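Local coordinates for cytochrome c (Pseudomonas aeruginosa, PDB 6RTE), which oxidises dihydro-heme d1 in heme d1 biosynthesis, as the dehydrogenase NirN, a beta-propeller protein that also carries a heme c, at residues Leu136-Arg141 with Asp189-Tyr194; Val152-Ser155 with Val160-Leu163; Ala172-Arg177 with Thr203-Tyr208. All blocks are in the same frame, centred on the assembly; numbering follows the deposited sequence.

From the N-terminal side, the chain first lays down Leu136-Arg141, in the loop that leads into the eight-bladed propeller, and contact 1 closes when Asp189-Tyr194 comes back to meet it. Within that span contact 2 forms and completes early, pairing two neighbouring strands of one blade, Val152-Ser155 and Val160-Leu163. Contact 3 opens next at Ala172-Arg177, on the strand after that hairpin, but finds its partner, Thr203-Tyr208, only after contact 1 has closed, so contacts 1 and 3 cross. Contact 2 thus builds a blade, contact 3 packs it on the next, and contact 1 ties the lead-in loop to this second blade.

Contact 1: Leu136-Arg141 with Asp189-Tyr194; sequences LPSRPR and DGRLVY
A single side chain, that of Arg191, makes every contact with Leu136, Pro137 and Ser138; the rest of Asp189-Tyr194 stays clear of the loop. It crosses the gap almost fully stretched: CG leaves anti to the backbone N (chi1 170°) and the chain runs straight on to NE, which sets the guanidinium against Ser138 OG and beside Pro137 O. Arg191 NH1 donates to Ser138 OG at 2.9 Å, a bent bond (136° at the hydrogen) with the oxygen lying near the guanidinium edge but tilted 26° from its plane. Arg191 NH2 lies 3.4 Å from Pro137 O, a carbonyl that accepts a hydrogen bond from Asn209, while Leu136 CB sits at the guanidinium edge 4.5 Å from Arg191 NH2. A water in the guanidinium plane accepts from Arg191 NH2 at 2.8 Å and lies beside Leu136 O, although that second link is too short to be trusted. The strongest partner of NH2 is Asp206, in a salt bridge from the neighbouring strand 201-206. In the propeller, Arg191 stands just before strand 192-197, at the end of the connection from strand 183-186, and the loop it reaches belongs to the lead-in that precedes the first strand, 150-154. The root of the arginine is held by an Asx turn: Asp189 OD1 accepts from Arg191 N at 3.0 Å, nearly straight, with the N-H coming from above the carboxylate plane. Ser187 OG binds that same carboxylate oxygen, leaving OD1 gripped by two hydrogen bonds.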
loop_
_atom_site.group_PDB
_atom_site.type_symbol
_atom_site.label_atom_id
_atom_site.label_comp_id
_atom_site.label_asym_id
_atom_site.label_seq_id
_atom_site.Cartn_x
_atom_site.Cartn_y
_atom_site.Cartn_z
ATOM N N LEU A 136 -17.753 18.602 13.101
ATOM C CA LEU A 136 -16.540 19.371 12.896
ATOM C C LEU A 136 -16.754 20.465 11.860
ATOM O O LEU A 136 -17.414 20.230 10.840
ATOM C CB LEU A 136 -15.391 18.472 12.427
ATOM C CG LEU A 136 -14.879 17.401 13.395
ATOM C CD1 LEU A 136 -13.930 16.476 12.668
ATOM C CD2 LEU A 136 -14.191 18.026 14.603
ATOM N N PRO A 137 -16.176 21.647 12.065
ATOM C CA PRO A 137 -16.221 22.672 11.012
ATOM C C PRO A 137 -15.468 22.203 9.777
ATOM O O PRO A 137 -14.691 21.237 9.814
ATOM C CB PRO A 137 -15.570 23.899 11.668
ATOM C CG PRO A 137 -14.795 23.386 12.828
ATOM C CD PRO A 137 -15.324 22.031 13.206
ATOM N N SER A 138 -15.738 22.864 8.654
ATOM C CA SER A 138 -15.217 22.424 7.360
ATOM C C SER A 138 -14.139 23.367 6.824
ATOM O O SER A 138 -13.948 23.484 5.612
ATOM C CB SER A 138 -16.358 22.269 6.357
ATOM O OG SER A 138 -17.090 21.074 6.621
ATOM N N ARG A 139 -13.420 24.004 7.712
ATOM C CA ARG A 139 -12.386 24.961 7.378
ATOM C C ARG A 139 -11.027 24.422 7.809
ATOM O O ARG A 139 -10.911 23.886 8.909
ATOM C CB ARG A 139 -12.679 26.288 8.094
ATOM C CG ARG A 139 -11.511 27.225 8.246
ATOM C CD ARG A 139 -11.889 28.439 9.090
ATOM N NE ARG A 139 -10.972 29.543 8.829
ATOM C CZ ARG A 139 -11.244 30.587 8.048
ATOM N NH1 ARG A 139 -12.429 30.713 7.460
ATOM N NH2 ARG A 139 -10.321 31.519 7.868
ATOM N N PRO A 140 -9.992 24.533 6.973
ATOM C CA PRO A 140 -8.645 24.187 7.452
ATOM C C PRO A 140 -8.284 25.010 8.678
ATOM O O PRO A 140 -8.412 26.237 8.685
ATOM C CB PRO A 140 -7.743 24.506 6.256
ATOM C CG PRO A 140 -8.645 24.385 5.064
ATOM C CD PRO A 140 -9.986 24.897 5.546
ATOM N N ARG A 141 -7.851 24.324 9.729
ATOM C CA ARG A 141 -7.441 24.985 10.961
ATOM C C ARG A 141 -6.047 25.587 10.877
ATOM O O ARG A 141 -5.612 26.251 11.823
ATOM C CB ARG A 141 -7.495 23.993 12.123
ATOM C CG ARG A 141 -8.884 23.769 12.689
ATOM C CD ARG A 141 -8.812 22.765 13.822
ATOM N NE ARG A 141 -9.868 22.944 14.815
ATOM C CZ ARG A 141 -9.873 23.900 15.738
ATOM N NH1 ARG A 141 -8.886 24.787 15.790
ATOM N NH2 ARG A 141 -10.874 23.972 16.606
ATOM N N ASP A 189 -11.901 15.600 -2.901
ATOM C CA ASP A 189 -11.478 16.966 -2.640
ATOM C C ASP A 189 -10.195 17.041 -1.814
ATOM O O ASP A 189 -9.715 18.143 -1.538
ATOM C CB ASP A 189 -12.593 17.739 -1.917
ATOM C CG ASP A 189 -12.934 17.148 -0.546
ATOM O OD1 ASP A 189 -12.294 16.152 -0.123
ATOM O OD2 ASP A 189 -13.849 17.681 0.114
ATOM N N GLY A 190 -9.649 15.906 -1.399
ATOM C CA GLY A 190 -8.392 15.889 -0.692
ATOM C C GLY A 190 -8.473 16.221 0.777
ATOM O O GLY A 190 -7.429 16.331 1.425
ATOM N N ARG A 191 -9.668 16.403 1.326
ATOM C CA ARG A 191 -9.791 16.758 2.734
ATOM C C ARG A 191 -9.597 15.554 3.650
ATOM O O ARG A 191 -9.039 15.693 4.754
ATOM C CB ARG A 191 -11.158 17.383 3.009
ATOM C CG ARG A 191 -11.423 17.548 4.502
ATOM C CD ARG A 191 -12.767 18.177 4.792
ATOM N NE ARG A 191 -13.075 18.090 6.219
ATOM C CZ ARG A 191 -14.227 18.468 6.757
ATOM N NH1 ARG A 191 -15.187 18.997 5.996
ATOM N NH2 ARG A 191 -14.408 18.337 8.058
ATOM N N LEU A 192 -10.080 14.379 3.238
ATOM C CA LEU A 192 -10.052 13.190 4.077
ATOM C C LEU A 192 -9.024 12.182 3.565
ATOM O O LEU A 192 -8.803 12.051 2.355
ATOM C CB LEU A 192 -11.434 12.535 4.134
ATOM C CG LEU A 192 -12.604 13.433 4.557
ATOM C CD1 LEU A 192 -13.915 12.690 4.364
ATOM C CD2 LEU A 192 -12.462 13.918 6.004
ATOM N N VAL A 193 -8.408 11.456 4.492
ATOM C CA VAL A 193 -7.409 10.443 4.148
ATOM C C VAL A 193 -7.755 9.152 4.881
ATOM O O VAL A 193 -8.181 9.169 6.047
ATOM C CB VAL A 193 -5.972 10.925 4.437
ATOM C CG1 VAL A 193 -5.808 11.382 5.849
ATOM C CG2 VAL A 193 -4.947 9.840 4.100
ATOM N N TYR A 194 -7.613 8.039 4.170
ATOM C CA TYR A 194 -8.034 6.715 4.616
ATOM C C TYR A 194 -6.814 5.808 4.668
ATOM O O TYR A 194 -6.093 5.684 3.675
ATOM C CB TYR A 194 -9.099 6.133 3.668
ATOM C CG TYR A 194 -10.337 6.987 3.528
ATOM C CD1 TYR A 194 -10.338 8.132 2.722
ATOM C CD2 TYR A 194 -11.501 6.668 4.205
ATOM C CE1 TYR A 194 -11.475 8.928 2.606
ATOM C CE2 TYR A 194 -12.646 7.463 4.095
ATOM C CZ TYR A 194 -12.626 8.588 3.301
ATOM O OH TYR A 194 -13.771 9.370 3.201
HETATM O O HOH W 1 -17.051 18.727 8.940
#

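Contact 2: Val152-Ser155 with Val160-Leu163; sequences VVES and VTIL
Val152 and Thr161 pair in the beta hairpin formed by strands 150-154 and 159-164, the middle two strands of a propeller blade. They are an antiparallel hydrogen-bonded pair: Val152 N donates to Thr161 O at 2.8 Å, nearly along the C=O axis, and Thr161 N returns a bond to Val152 O at 2.9 Å, in the carbonyl plane. Val152 O takes a second, weaker contact, a CA-H...O from Val160 CA at 3.3 Å. Val160 belongs to the next, non-hydrogen-bonded pair with Val153, and Val160 CG1, the branch anti to the backbone N, lies 3.6 Å from Val152 O.

On the face that carries Val152 and Thr161, the hairpin is also tied by a polar bond. Glu154, two residues beyond Val152, runs its side chain diagonally across the strands, and Thr161 OG1 donates to Glu154 OE1 at 2.5 Å, an unusually short length whose exact value is doubtful. The hydroxyl comes from above the carboxylate plane, 47° out of it, and is placed there because OG1 stands beside the backbone N (chi1 -77°). Arg173, on the adjoining strand 169-175, forms a salt bridge with the same OE1 through its NE, so that this one oxygen joins three strands and is fixed from two donors. Farther along, Val152 CG2 rests against Leu163 CB at 4.4 Å, and both valine and leucine are backed by strand 482-488 of the last blade, the neighbour round the ring, through Met488 and Leu486. Val153 bonds by its backbone to Ser492 and Gly493. This C-terminal strand completes the sheet that the first hairpin of the propeller began, the closure known as the velcro of beta-propellers.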
loop_
_atom_site.group_PDB
_atom_site.type_symbol
_atom_site.label_atom_id
_atom_site.label_comp_id
_atom_site.label_asym_id
_atom_site.label_seq_id
_atom_site.Cartn_x
_atom_site.Cartn_y
_atom_site.Cartn_z
ATOM N N VAL A 152 2.872 11.600 5.422
ATOM C CA VAL A 152 4.141 10.875 5.517
ATOM C C VAL A 152 3.972 9.715 6.483
ATOM O O VAL A 152 3.614 9.916 7.650
ATOM C CB VAL A 152 5.292 11.789 5.963
ATOM C CG1 VAL A 152 6.603 10.997 5.996
ATOM C CG2 VAL A 152 5.409 12.957 5.042
ATOM N N VAL A 153 4.235 8.507 6.000
ATOM C CA VAL A 153 4.110 7.296 6.808
ATOM C C VAL A 153 5.458 7.033 7.475
ATOM O O VAL A 153 6.477 6.842 6.796
ATOM C CB VAL A 153 3.655 6.109 5.950
ATOM C CG1 VAL A 153 3.584 4.835 6.776
ATOM C CG2 VAL A 153 2.268 6.389 5.341
ATOM N N GLU A 154 5.478 7.084 8.806
ATOM C CA GLU A 154 6.693 6.807 9.583
ATOM C C GLU A 154 6.578 5.370 10.092
ATOM O O GLU A 154 6.043 5.113 11.173
ATOM C CB GLU A 154 6.855 7.803 10.723
ATOM C CG GLU A 154 7.076 9.236 10.270
ATOM C CD GLU A 154 7.142 10.206 11.436
ATOM O OE1 GLU A 154 6.117 10.872 11.736
ATOM O OE2 GLU A 154 8.218 10.297 12.056
ATOM N N SER A 155 7.076 4.427 9.293
ATOM C CA SER A 155 6.795 3.018 9.558
ATOM C C SER A 155 7.638 2.445 10.692
ATOM O O SER A 155 7.266 1.413 11.255
ATOM C CB SER A 155 7.003 2.203 8.280
ATOM O OG SER A 155 8.381 2.012 8.008
ATOM N N VAL A 160 2.258 8.900 11.717
ATOM C CA VAL A 160 2.019 9.621 10.475
ATOM C C VAL A 160 2.283 11.091 10.754
ATOM O O VAL A 160 1.834 11.616 11.778
ATOM C CB VAL A 160 0.584 9.423 9.957
ATOM C CG1 VAL A 160 0.272 10.406 8.801
ATOM C CG2 VAL A 160 0.359 7.976 9.530
ATOM N N THR A 161 3.027 11.740 9.863
ATOM C CA THR A 161 3.264 13.172 9.921
ATOM C C THR A 161 2.534 13.839 8.770
ATOM O O THR A 161 2.577 13.347 7.632
ATOM C CB THR A 161 4.759 13.488 9.867
ATOM O OG1 THR A 161 5.335 13.216 11.142
ATOM C CG2 THR A 161 5.004 14.966 9.499
ATOM N N ILE A 162 1.830 14.926 9.076
ATOM C CA ILE A 162 1.214 15.775 8.062
ATOM C C ILE A 162 2.182 16.918 7.818
ATOM O O ILE A 162 2.546 17.644 8.753
ATOM C CB ILE A 162 -0.164 16.289 8.506
ATOM C CG1 ILE A 162 -1.050 15.139 8.956
ATOM C CG2 ILE A 162 -0.840 17.057 7.367
ATOM C CD1 ILE A 162 -1.301 14.099 7.898
ATOM N N LEU A 163 2.616 17.076 6.575
ATOM C CA LEU A 163 3.677 18.017 6.239
ATOM C C LEU A 163 3.141 19.154 5.380
ATOM O O LEU A 163 2.458 18.915 4.382
ATOM C CB LEU A 163 4.806 17.298 5.498
ATOM C CG LEU A 163 6.184 17.945 5.518
ATOM C CD1 LEU A 163 6.867 17.674 6.854
ATOM C CD2 LEU A 163 7.014 17.423 4.355
#

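Contact 3: Ala172-Arg177 with Thr203-Tyr208; sequences ARFPSR and TLYDLY
Thr203 faces Arg177 where two propeller blades pack together, strand 169-175 at the outer edge of one and strand 201-206 inside the next. The contact joins sheets and contains no direct hydrogen bond between the segments. A water does the joining at this end: it accepts from Arg177 N at 2.8 Å and donates to Thr203 OG1 at 2.9 Å. The arginine touches the same hydroxyl only with its aliphatic part, Arg177 CG lying 3.8 Å from Thr203 OG1; its chain then bends at chi2 (-78°). Glu215 OE2, on strand 211-217, forms a salt bridge with Arg177 NE and a hydrogen bond with Thr203 OG1, and the guanidinium makes a cation-pi contact with Trp201. One carboxylate oxygen thus holds both residues.

Tyr205 comes next on this side of the strand and carries the apolar part of the interface. Its ring makes an offset stack with Phe174, the planes only 11° from parallel and the centroids 4.2 Å apart. The overlap is of rims: Phe174 CE1 lies over the tyrosine face, 3.4 Å from Tyr205 CZ, and Tyr205 CE1 in turn lies over the phenylalanine face. Phe174 reaches it with CG wedged between its own backbone N and carbonyl carbon (chi1 55°), which swings the ring across to the other blade. At the far end of the ring, Tyr205 OH comes to 4.0 Å from Ala172 CB.

At the end of the strand, Asp206 starts an Asx turn. Its OD2 takes the salt bridge from Arg191 and a hydrogen bond from Asn209, while Asp206 OD1 accepts from Tyr208 N at 3.0 Å, the N-H meeting the carboxylate from above its plane.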
loop_
_atom_site.group_PDB
_atom_site.type_symbol
_atom_site.label_atom_id
_atom_site.label_comp_id
_atom_site.label_asym_id
_atom_site.label_seq_id
_atom_site.Cartn_x
_atom_site.Cartn_y
_atom_site.Cartn_z
ATOM N N ALA A 172 1.300 18.378 12.003
ATOM C CA ALA A 172 0.689 17.413 12.904
ATOM C C ALA A 172 1.471 16.108 12.816
ATOM O O ALA A 172 2.032 15.779 11.763
ATOM C CB ALA A 172 -0.782 17.163 12.556
ATOM N N ARG A 173 1.487 15.372 13.921
ATOM C CA ARG A 173 2.031 14.025 13.956
ATOM C C ARG A 173 1.156 13.215 14.898
ATOM O O ARG A 173 0.773 13.712 15.960
ATOM C CB ARG A 173 3.491 14.042 14.419
ATOM C CG ARG A 173 4.205 12.703 14.294
ATOM C CD ARG A 173 5.656 12.804 14.763
ATOM N NE ARG A 173 6.387 11.568 14.476
ATOM C CZ ARG A 173 6.719 10.643 15.377
ATOM N NH1 ARG A 173 6.408 10.793 16.661
ATOM N NH2 ARG A 173 7.375 9.560 14.984
ATOM N N PHE A 174 0.797 11.998 14.498
ATOM C CA PHE A 174 -0.061 11.174 15.337
ATOM C C PHE A 174 0.339 9.709 15.198
ATOM O O PHE A 174 0.846 9.295 14.151
ATOM C CB PHE A 174 -1.558 11.358 14.991
ATOM C CG PHE A 174 -1.914 11.111 13.540
ATOM C CD1 PHE A 174 -1.750 12.104 12.588
ATOM C CD2 PHE A 174 -2.441 9.897 13.141
ATOM C CE1 PHE A 174 -2.093 11.884 11.250
ATOM C CE2 PHE A 174 -2.784 9.673 11.817
ATOM C CZ PHE A 174 -2.605 10.671 10.872
ATOM N N PRO A 175 0.160 8.917 16.259
ATOM C CA PRO A 175 0.429 7.478 16.149
ATOM C C PRO A 175 -0.666 6.800 15.349
ATOM O O PRO A 175 -1.849 7.125 15.484
ATOM C CB PRO A 175 0.447 7.003 17.605
ATOM C CG PRO A 175 -0.491 7.951 18.296
ATOM C CD PRO A 175 -0.288 9.289 17.616
ATOM N N SER A 176 -0.259 5.875 14.488
ATOM C CA SER A 176 -1.199 5.174 13.633
ATOM C C SER A 176 -1.456 3.772 14.174
ATOM O O SER A 176 -0.863 3.336 15.164
ATOM C CB SER A 176 -0.671 5.103 12.199
ATOM O OG SER A 176 0.463 4.250 12.111
ATOM N N ARG A 177 -2.364 3.062 13.515
ATOM C CA ARG A 177 -2.462 1.629 13.721
ATOM C C ARG A 177 -1.170 0.969 13.264
ATOM O O ARG A 177 -0.400 1.518 12.467
ATOM C CB ARG A 177 -3.657 1.048 12.972
ATOM C CG ARG A 177 -5.012 1.563 13.450
ATOM C CD ARG A 177 -5.454 0.896 14.744
ATOM N NE ARG A 177 -6.674 1.503 15.280
ATOM C CZ ARG A 177 -7.394 0.993 16.277
ATOM N NH1 ARG A 177 -7.035 -0.160 16.831
ATOM N NH2 ARG A 177 -8.487 1.616 16.706
ATOM N N THR A 203 -8.671 3.593 9.200
ATOM C CA THR A 203 -8.690 4.863 9.917
ATOM C C THR A 203 -9.071 5.980 8.949
ATOM O O THR A 203 -8.505 6.084 7.858
ATOM C CB THR A 203 -7.319 5.166 10.555
ATOM O OG1 THR A 203 -6.926 4.079 11.409
ATOM C CG2 THR A 203 -7.348 6.465 11.382
ATOM N N LEU A 204 -10.035 6.806 9.352
ATOM C CA LEU A 204 -10.429 8.004 8.615
ATOM C C LEU A 204 -9.911 9.223 9.362
ATOM O O LEU A 204 -10.214 9.406 10.544
ATOM C CB LEU A 204 -11.947 8.068 8.460
ATOM C CG LEU A 204 -12.546 9.353 7.872
ATOM C CD1 LEU A 204 -11.909 9.714 6.536
ATOM C CD2 LEU A 204 -14.060 9.185 7.742
ATOM N N TYR A 205 -9.142 10.067 8.667
ATOM C CA TYR A 205 -8.499 11.233 9.256
ATOM C C TYR A 205 -8.914 12.475 8.489
ATOM O O TYR A 205 -8.852 12.495 7.257
ATOM C CB TYR A 205 -6.976 11.074 9.227
ATOM C CG TYR A 205 -6.210 12.129 9.985
ATOM C CD1 TYR A 205 -6.002 12.010 11.349
ATOM C CD2 TYR A 205 -5.669 13.226 9.330
ATOM C CE1 TYR A 205 -5.283 12.964 12.051
ATOM C CE2 TYR A 205 -4.949 14.192 10.030
ATOM C CZ TYR A 205 -4.764 14.047 11.385
ATOM O OH TYR A 205 -4.058 14.975 12.080
ATOM N N ASP A 206 -9.325 13.508 9.218
ATOM C CA ASP A 206 -9.765 14.774 8.646
ATOM C C ASP A 206 -8.582 15.734 8.636
ATOM O O ASP A 206 -8.175 16.238 9.685
ATOM C CB ASP A 206 -10.926 15.344 9.454
ATOM C CG ASP A 206 -11.393 16.703 8.939
ATOM O OD1 ASP A 206 -10.883 17.179 7.901
ATOM O OD2 ASP A 206 -12.274 17.289 9.595
ATOM N N LEU A 207 -8.023 15.985 7.447
ATOM C CA LEU A 207 -6.846 16.847 7.362
ATOM C C LEU A 207 -7.163 18.274 7.769
ATOM O O LEU A 207 -6.297 18.960 8.336
ATOM C CB LEU A 207 -6.266 16.818 5.948
ATOM C CG LEU A 207 -5.572 15.518 5.528
ATOM C CD1 LEU A 207 -5.371 15.480 4.015
ATOM C CD2 LEU A 207 -4.243 15.363 6.258
ATOM N N TYR A 208 -8.383 18.753 7.499
ATOM C CA TYR A 208 -8.703 20.135 7.844
ATOM C C TYR A 208 -8.700 20.356 9.354
ATOM O O TYR A 208 -8.262 21.410 9.831
ATOM C CB TYR A 208 -10.066 20.550 7.285
ATOM C CG TYR A 208 -10.115 20.747 5.794
ATOM C CD1 TYR A 208 -9.030 20.434 4.991
ATOM C CD2 TYR A 208 -11.265 21.239 5.187
ATOM C CE1 TYR A 208 -9.086 20.587 3.623
ATOM C CE2 TYR A 208 -11.329 21.405 3.817
ATOM C CZ TYR A 208 -10.234 21.081 3.041
ATOM O OH TYR A 208 -10.283 21.240 1.681
HETATM O O HOH W 2 -4.029 4.319 11.593
#